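Local coordinates for glycosyl hydrolase BlGH5_18 (Bifidobacterium longum subsp. infantis, PDB 7LQX), which probably hydrolyses glycosidic bonds during the breakdown of N-glycans, as a member of glycoside hydrolase family 5, subfamily 18, at residues 100-105 and 271-276; 158-163 and 189-194. All coordinates share one frame; numbering follows the deposited sequence. Where two conformers were deposited one is given.

Both contacts belong to the (β/α)8 barrel, and their centres lie about 12 Å apart. Contact 1 spans the barrel interior between strands 100-104 and 272-277, four places apart among its eight parallel strands; contact 2 packs the end of strand 155-159 against the end of helix 180-191 on the outside. Both segments of contact 2 fall, in sequence, between 100-105 and 271-276. Strands 100-104 and 155-159 are direct neighbours, probably hydrogen-bonded from T159 N to V103 O and from V105 N to T159 O, each 2.9 Å. One 1,2-ethanediol touches E276 of contact 1 and N162 of contact 2, so the C-terminal ends of strands 272-277 and 155-159 line one pocket.

Contact 1 of 2, residues 100-105 and 271-276; sequences DAYVDV and PVWLQE. With EDO (1,2-ethanediol), chain D.
The indole of W273 tilts an edge toward one face of the Y102 ring, an edge-to-face pair with centroids 4.9 Å apart and planes at 59°. Its far corner makes the touch: W273 CH2 lies over Y102 CG at 3.7 Å, and CZ3 reaches Y102 CD2 at 4.0 Å. With CG anti to the backbone N (chi1 -176°), W273 extends its six-membered ring across the barrel interior. On one indole face, Q275 CG sits 3.7 Å above the plane, over its centre, so two inward-pointing side chains of strand 272-277 lie one over the other. W273 NE1 is hydrogen-bonded to T310, and W307 adds another edge-to-face contact. One layer on, D104 OD1 and Q275 OE1 approach to only 4.4 Å; these polar ends are held elsewhere, D104 by a salt bridge to R64, Q275 by T159 and H232. E276 accepts a hydrogen bond at OE2 from O1 of an ethanediol, 2.6 Å away, and pairs with R64 as well. Such layered filling between opposite strands is the core of a TIM barrel, and E276 stands at the end of the seventh strand, where family 5 enzymes carry their nucleophile, consistent with an active-site pocket.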
loop_
_atom_site.group_PDB
_atom_site.type_symbol
_atom_site.label_atom_id
_atom_site.label_comp_id
_atom_site.label_asym_id
_atom_site.label_seq_id
_atom_site.Cartn_x
_atom_site.Cartn_y
_atom_site.Cartn_z
ATOM N N ASP A 100 -24.462 14.320 -12.298
ATOM C CA ASP A 100 -24.339 14.053 -10.875
ATOM C C ASP A 100 -23.140 13.147 -10.617
ATOM O O ASP A 100 -22.639 12.468 -11.517
ATOM C CB ASP A 100 -25.605 13.382 -10.353
ATOM C CG ASP A 100 -26.802 14.290 -10.437
ATOM O OD1 ASP A 100 -26.692 15.445 -9.988
ATOM O OD2 ASP A 100 -27.834 13.862 -10.984
ATOM N N ALA A 101 -22.660 13.163 -9.380
ATOM C CA ALA A 101 -21.549 12.311 -8.987
ATOM C C ALA A 101 -21.879 11.580 -7.697
ATOM O O ALA A 101 -22.420 12.171 -6.759
ATOM C CB ALA A 101 -20.265 13.130 -8.819
ATOM N N TYR A 102 -21.579 10.287 -7.680
ATOM C CA TYR A 102 -21.620 9.425 -6.505
ATOM C C TYR A 102 -20.188 8.994 -6.213
ATOM O O TYR A 102 -19.434 8.676 -7.134
ATOM C CB TYR A 102 -22.505 8.204 -6.798
ATOM C CG TYR A 102 -23.950 8.581 -7.028
ATOM C CD1 TYR A 102 -24.370 9.053 -8.256
ATOM C CD2 TYR A 102 -24.880 8.513 -5.999
ATOM C CE1 TYR A 102 -25.679 9.439 -8.464
ATOM C CE2 TYR A 102 -26.199 8.890 -6.200
ATOM C CZ TYR A 102 -26.592 9.353 -7.437
ATOM O OH TYR A 102 -27.898 9.744 -7.650
ATOM N N VAL A 103 -19.780 9.028 -4.944
ATOM C CA VAL A 103 -18.387 8.784 -4.571
ATOM C C VAL A 103 -18.318 7.568 -3.657
ATOM O O VAL A 103 -19.100 7.459 -2.709
ATOM C CB VAL A 103 -17.791 10.015 -3.862
ATOM C CG1 VAL A 103 -16.364 9.746 -3.412
ATOM C CG2 VAL A 103 -17.840 11.228 -4.760
ATOM N N ASP A 104 -17.379 6.660 -3.927
ATOM C CA ASP A 104 -17.088 5.547 -3.029
ATOM C C ASP A 104 -15.907 5.948 -2.147
ATOM O O ASP A 104 -14.871 6.381 -2.669
ATOM C CB ASP A 104 -16.688 4.290 -3.803
ATOM C CG ASP A 104 -17.868 3.502 -4.325
ATOM O OD1 ASP A 104 -18.771 4.090 -4.952
ATOM O OD2 ASP A 104 -17.872 2.266 -4.129
ATOM N N VAL A 105 -16.030 5.767 -0.826
ATOM C CA VAL A 105 -15.038 6.360 0.073
ATOM C C VAL A 105 -13.758 5.530 0.150
ATOM O O VAL A 105 -12.662 6.086 0.024
ATOM C CB VAL A 105 -15.600 6.647 1.476
ATOM C CG1 VAL A 105 -14.497 7.238 2.369
ATOM C CG2 VAL A 105 -16.785 7.583 1.394
ATOM N N PRO A 271 -35.279 1.332 -3.859
ATOM C CA PRO A 271 -34.627 1.313 -5.173
ATOM C C PRO A 271 -33.503 0.294 -5.231
ATOM O O PRO A 271 -32.788 0.067 -4.253
ATOM C CB PRO A 271 -34.077 2.741 -5.329
ATOM C CG PRO A 271 -34.826 3.571 -4.308
ATOM C CD PRO A 271 -35.075 2.618 -3.170
ATOM N N VAL A 272 -33.358 -0.312 -6.405
ATOM C CA VAL A 272 -32.243 -1.189 -6.733
ATOM C C VAL A 272 -31.357 -0.460 -7.737
ATOM O O VAL A 272 -31.801 -0.127 -8.839
ATOM C CB VAL A 272 -32.729 -2.519 -7.326
ATOM C CG1 VAL A 272 -31.537 -3.374 -7.711
ATOM C CG2 VAL A 272 -33.611 -3.254 -6.339
ATOM N N TRP A 273 -30.098 -0.235 -7.377
ATOM C CA TRP A 273 -29.126 0.387 -8.268
ATOM C C TRP A 273 -28.223 -0.710 -8.823
ATOM O O TRP A 273 -27.473 -1.335 -8.074
ATOM C CB TRP A 273 -28.313 1.427 -7.493
ATOM C CG TRP A 273 -27.344 2.193 -8.342
ATOM C CD1 TRP A 273 -27.235 2.151 -9.695
ATOM C CD2 TRP A 273 -26.355 3.128 -7.890
ATOM N NE1 TRP A 273 -26.230 2.985 -10.123
ATOM C CE2 TRP A 273 -25.685 3.610 -9.033
ATOM C CE3 TRP A 273 -25.981 3.613 -6.637
ATOM C CZ2 TRP A 273 -24.652 4.539 -8.956
ATOM C CZ3 TRP A 273 -24.969 4.542 -6.561
ATOM C CH2 TRP A 273 -24.308 4.995 -7.715
ATOM N N LEU A 274 -28.334 -0.963 -10.125
ATOM C CA LEU A 274 -27.355 -1.774 -10.848
ATOM C C LEU A 274 -26.112 -0.901 -10.977
ATOM O O LEU A 274 -25.881 -0.229 -11.986
ATOM C CB LEU A 274 -27.922 -2.172 -12.193
ATOM C CG LEU A 274 -27.123 -3.203 -12.976
ATOM C CD1 LEU A 274 -26.755 -4.416 -12.154
ATOM C CD2 LEU A 274 -27.950 -3.611 -14.194
ATOM N N GLN A 275 -25.330 -0.885 -9.892
ATOM C CA GLN A 275 -24.218 0.047 -9.737
ATOM C C GLN A 275 -22.998 -0.374 -10.534
ATOM O O GLN A 275 -22.164 0.482 -10.856
ATOM C CB GLN A 275 -23.917 0.178 -8.237
ATOM C CG GLN A 275 -22.886 1.226 -7.885
ATOM C CD GLN A 275 -22.557 1.270 -6.404
ATOM O OE1 GLN A 275 -22.727 2.304 -5.737
ATOM N NE2 GLN A 275 -22.094 0.171 -5.882
ATOM N N GLU A 276 -22.886 -1.656 -10.871
ATOM C CA GLU A 276 -21.946 -2.101 -11.875
ATOM C C GLU A 276 -22.576 -3.167 -12.745
ATOM O O GLU A 276 -23.181 -4.114 -12.235
ATOM C CB GLU A 276 -20.688 -2.757 -11.286
ATOM C CG GLU A 276 -19.831 -1.845 -10.482
ATOM C CD GLU A 276 -18.625 -2.524 -9.895
ATOM O OE1 GLU A 276 -18.368 -3.718 -10.186
ATOM O OE2 GLU A 276 -17.952 -1.844 -9.092
HETATM C C1 EDO D . -15.194 -3.323 -9.921
HETATM O O1 EDO D . -15.865 -3.332 -8.660
HETATM C C2 EDO D . -13.758 -2.861 -9.694
HETATM O O2 EDO D . -13.136 -3.761 -8.762
#

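Contact 2 of 2, residues 158-163 and 189-194; sequences LTLGNE and DLLAVV. With EDO (1,2-ethanediol), chain D.
L160 pushes the fork of its side chain against the end of helix 180-191. Its two methyls straddle L190 CB, with CD2 at 3.8 Å and CD1 at 3.9 Å from that atom, so the base of L190 is the bump and the leucine fork the hollow. L191 closes in at about a right angle to L160, its CD2 methyl 4.1 Å from L160 CG. L160 has CG anti to its carbonyl carbon (chi1 -61°), which aims the fork at the helix. Cutting L160 back to an alanine would probably open a gap beneath L190 CB and L191 CD2, leaving this end of the helix less firmly seated on the barrel.

A second interlock lies alongside. V194 presents a single methyl, CG2, to the branch of L158, 3.8 Å from CD2 and about as close to CG and CD1; the two side chains run past each other in opposite directions. L158 was modelled in two conformers, and this fit holds for the one described. V194 is brought there by a type I turn from L191 to V194, closed by V194 N to L191 O at 3.2 Å. A201 of the next strand also touches both L191 and V194, while F106 lies against L190.

Beyond L160 the chain turns toward the pocket, where N162 ND2 donates to ethanediol O1 at 2.9 Å (N-H...O angle 149°) and N162 OD1 takes a bond from R64. E163 OE2 is hydrogen-bonded to H232. Strand 155-159, helix 180-191 and strand 200-202 form a beta-alpha-beta crossover of the TIM barrel, and N162-E163 is consistent with the Asn-Glu pair ending the fourth strand in family 5 enzymes, whose glutamate, here probably E163, is the acid/base.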
loop_
_atom_site.group_PDB
_atom_site.type_symbol
_atom_site.label_atom_id
_atom_site.label_comp_id
_atom_site.label_asym_id
_atom_site.label_seq_id
_atom_site.Cartn_x
_atom_site.Cartn_y
_atom_site.Cartn_z
ATOM N N LEU A 158 -22.745 8.941 -1.199
ATOM C CA LEU A 158 -21.560 8.106 -1.165
ATOM C C LEU A 158 -21.902 6.668 -0.823
ATOM O O LEU A 158 -22.895 6.372 -0.143
ATOM C CB LEU A 158 -20.513 8.668 -0.192
ATOM C CG LEU A 158 -20.922 8.799 1.275
ATOM C CD1 LEU A 158 -20.832 7.460 1.982
ATOM C CD2 LEU A 158 -20.055 9.839 1.979
ATOM N N THR A 159 -21.051 5.783 -1.333
ATOM C CA THR A 159 -21.024 4.375 -0.980
ATOM C C THR A 159 -19.795 4.205 -0.096
ATOM O O THR A 159 -18.746 4.795 -0.368
ATOM C CB THR A 159 -20.863 3.542 -2.243
ATOM O OG1 THR A 159 -21.939 3.844 -3.139
ATOM C CG2 THR A 159 -20.898 2.058 -1.961
ATOM N N LEU A 160 -19.908 3.410 0.966
ATOM C CA LEU A 160 -18.790 3.320 1.901
ATOM C C LEU A 160 -17.503 2.899 1.198
ATOM O O LEU A 160 -16.426 3.425 1.492
ATOM C CB LEU A 160 -19.119 2.375 3.052
ATOM C CG LEU A 160 -20.310 2.787 3.905
ATOM C CD1 LEU A 160 -20.500 1.795 5.043
ATOM C CD2 LEU A 160 -20.171 4.190 4.459
ATOM N N GLY A 161 -17.585 1.954 0.272
ATOM C CA GLY A 161 -16.414 1.549 -0.491
ATOM C C GLY A 161 -16.770 0.393 -1.399
ATOM O O GLY A 161 -17.747 -0.325 -1.171
ATOM N N ASN A 162 -15.949 0.205 -2.423
ATOM C CA ASN A 162 -16.274 -0.788 -3.436
ATOM C C ASN A 162 -16.040 -2.198 -2.910
ATOM O O ASN A 162 -14.901 -2.565 -2.617
ATOM C CB ASN A 162 -15.393 -0.546 -4.653
ATOM C CG ASN A 162 -15.713 -1.470 -5.778
ATOM O OD1 ASN A 162 -16.858 -1.547 -6.209
ATOM N ND2 ASN A 162 -14.717 -2.210 -6.248
ATOM N N GLU A 163 -17.095 -3.010 -2.825
ATOM C CA GLU A 163 -16.952 -4.450 -2.571
ATOM C C GLU A 163 -16.084 -4.738 -1.352
ATOM O O GLU A 163 -15.243 -5.637 -1.357
ATOM C CB GLU A 163 -16.412 -5.164 -3.814
ATOM C CG GLU A 163 -17.309 -4.968 -5.022
ATOM C CD GLU A 163 -16.787 -5.542 -6.309
ATOM O OE1 GLU A 163 -15.718 -6.190 -6.302
ATOM O OE2 GLU A 163 -17.462 -5.326 -7.339
ATOM N N ASP A 189 -22.889 2.463 11.766
ATOM C CA ASP A 189 -22.048 3.512 12.337
ATOM C C ASP A 189 -21.482 4.428 11.260
ATOM O O ASP A 189 -21.462 5.653 11.426
ATOM C CB ASP A 189 -20.931 2.843 13.141
ATOM C CG ASP A 189 -20.202 3.792 14.071
ATOM O OD1 ASP A 189 -20.737 4.871 14.395
ATOM O OD2 ASP A 189 -19.074 3.443 14.483
ATOM N N LEU A 190 -21.023 3.856 10.145
ATOM C CA LEU A 190 -20.441 4.676 9.084
ATOM C C LEU A 190 -21.514 5.377 8.258
ATOM O O LEU A 190 -21.332 6.535 7.859
ATOM C CB LEU A 190 -19.537 3.821 8.194
ATOM C CG LEU A 190 -18.085 3.680 8.651
ATOM C CD1 LEU A 190 -17.954 2.899 9.946
ATOM C CD2 LEU A 190 -17.259 3.027 7.551
ATOM N N LEU A 191 -22.638 4.704 7.992
ATOM C CA LEU A 191 -23.709 5.326 7.214
ATOM C C LEU A 191 -24.267 6.551 7.922
ATOM O O LEU A 191 -24.721 7.496 7.264
ATOM C CB LEU A 191 -24.822 4.311 6.946
ATOM C CG LEU A 191 -24.431 3.155 6.025
ATOM C CD1 LEU A 191 -25.483 2.063 6.100
ATOM C CD2 LEU A 191 -24.226 3.615 4.577
ATOM N N ALA A 192 -24.254 6.545 9.256
ATOM C CA ALA A 192 -24.825 7.626 10.046
ATOM C C ALA A 192 -24.065 8.931 9.900
ATOM O O ALA A 192 -24.574 9.975 10.319
ATOM C CB ALA A 192 -24.851 7.225 11.522
ATOM N N VAL A 193 -22.858 8.899 9.333
ATOM C CA VAL A 193 -22.114 10.131 9.111
ATOM C C VAL A 193 -22.808 11.011 8.085
ATOM O O VAL A 193 -22.700 12.241 8.143
ATOM C CB VAL A 193 -20.667 9.804 8.705
ATOM C CG1 VAL A 193 -19.895 11.082 8.420
ATOM C CG2 VAL A 193 -19.991 8.992 9.797
ATOM N N VAL A 194 -23.536 10.414 7.145
ATOM C CA VAL A 194 -24.168 11.153 6.057
ATOM C C VAL A 194 -25.511 11.703 6.519
ATOM O O VAL A 194 -26.272 11.017 7.206
ATOM C CB VAL A 194 -24.358 10.220 4.847
ATOM C CG1 VAL A 194 -25.087 10.926 3.705
ATOM C CG2 VAL A 194 -23.016 9.677 4.376
HETATM C C1 EDO D . -15.194 -3.323 -9.921
HETATM O O1 EDO D . -15.865 -3.332 -8.660
HETATM C C2 EDO D . -13.758 -2.861 -9.694
HETATM O O2 EDO D . -13.136 -3.761 -8.762
#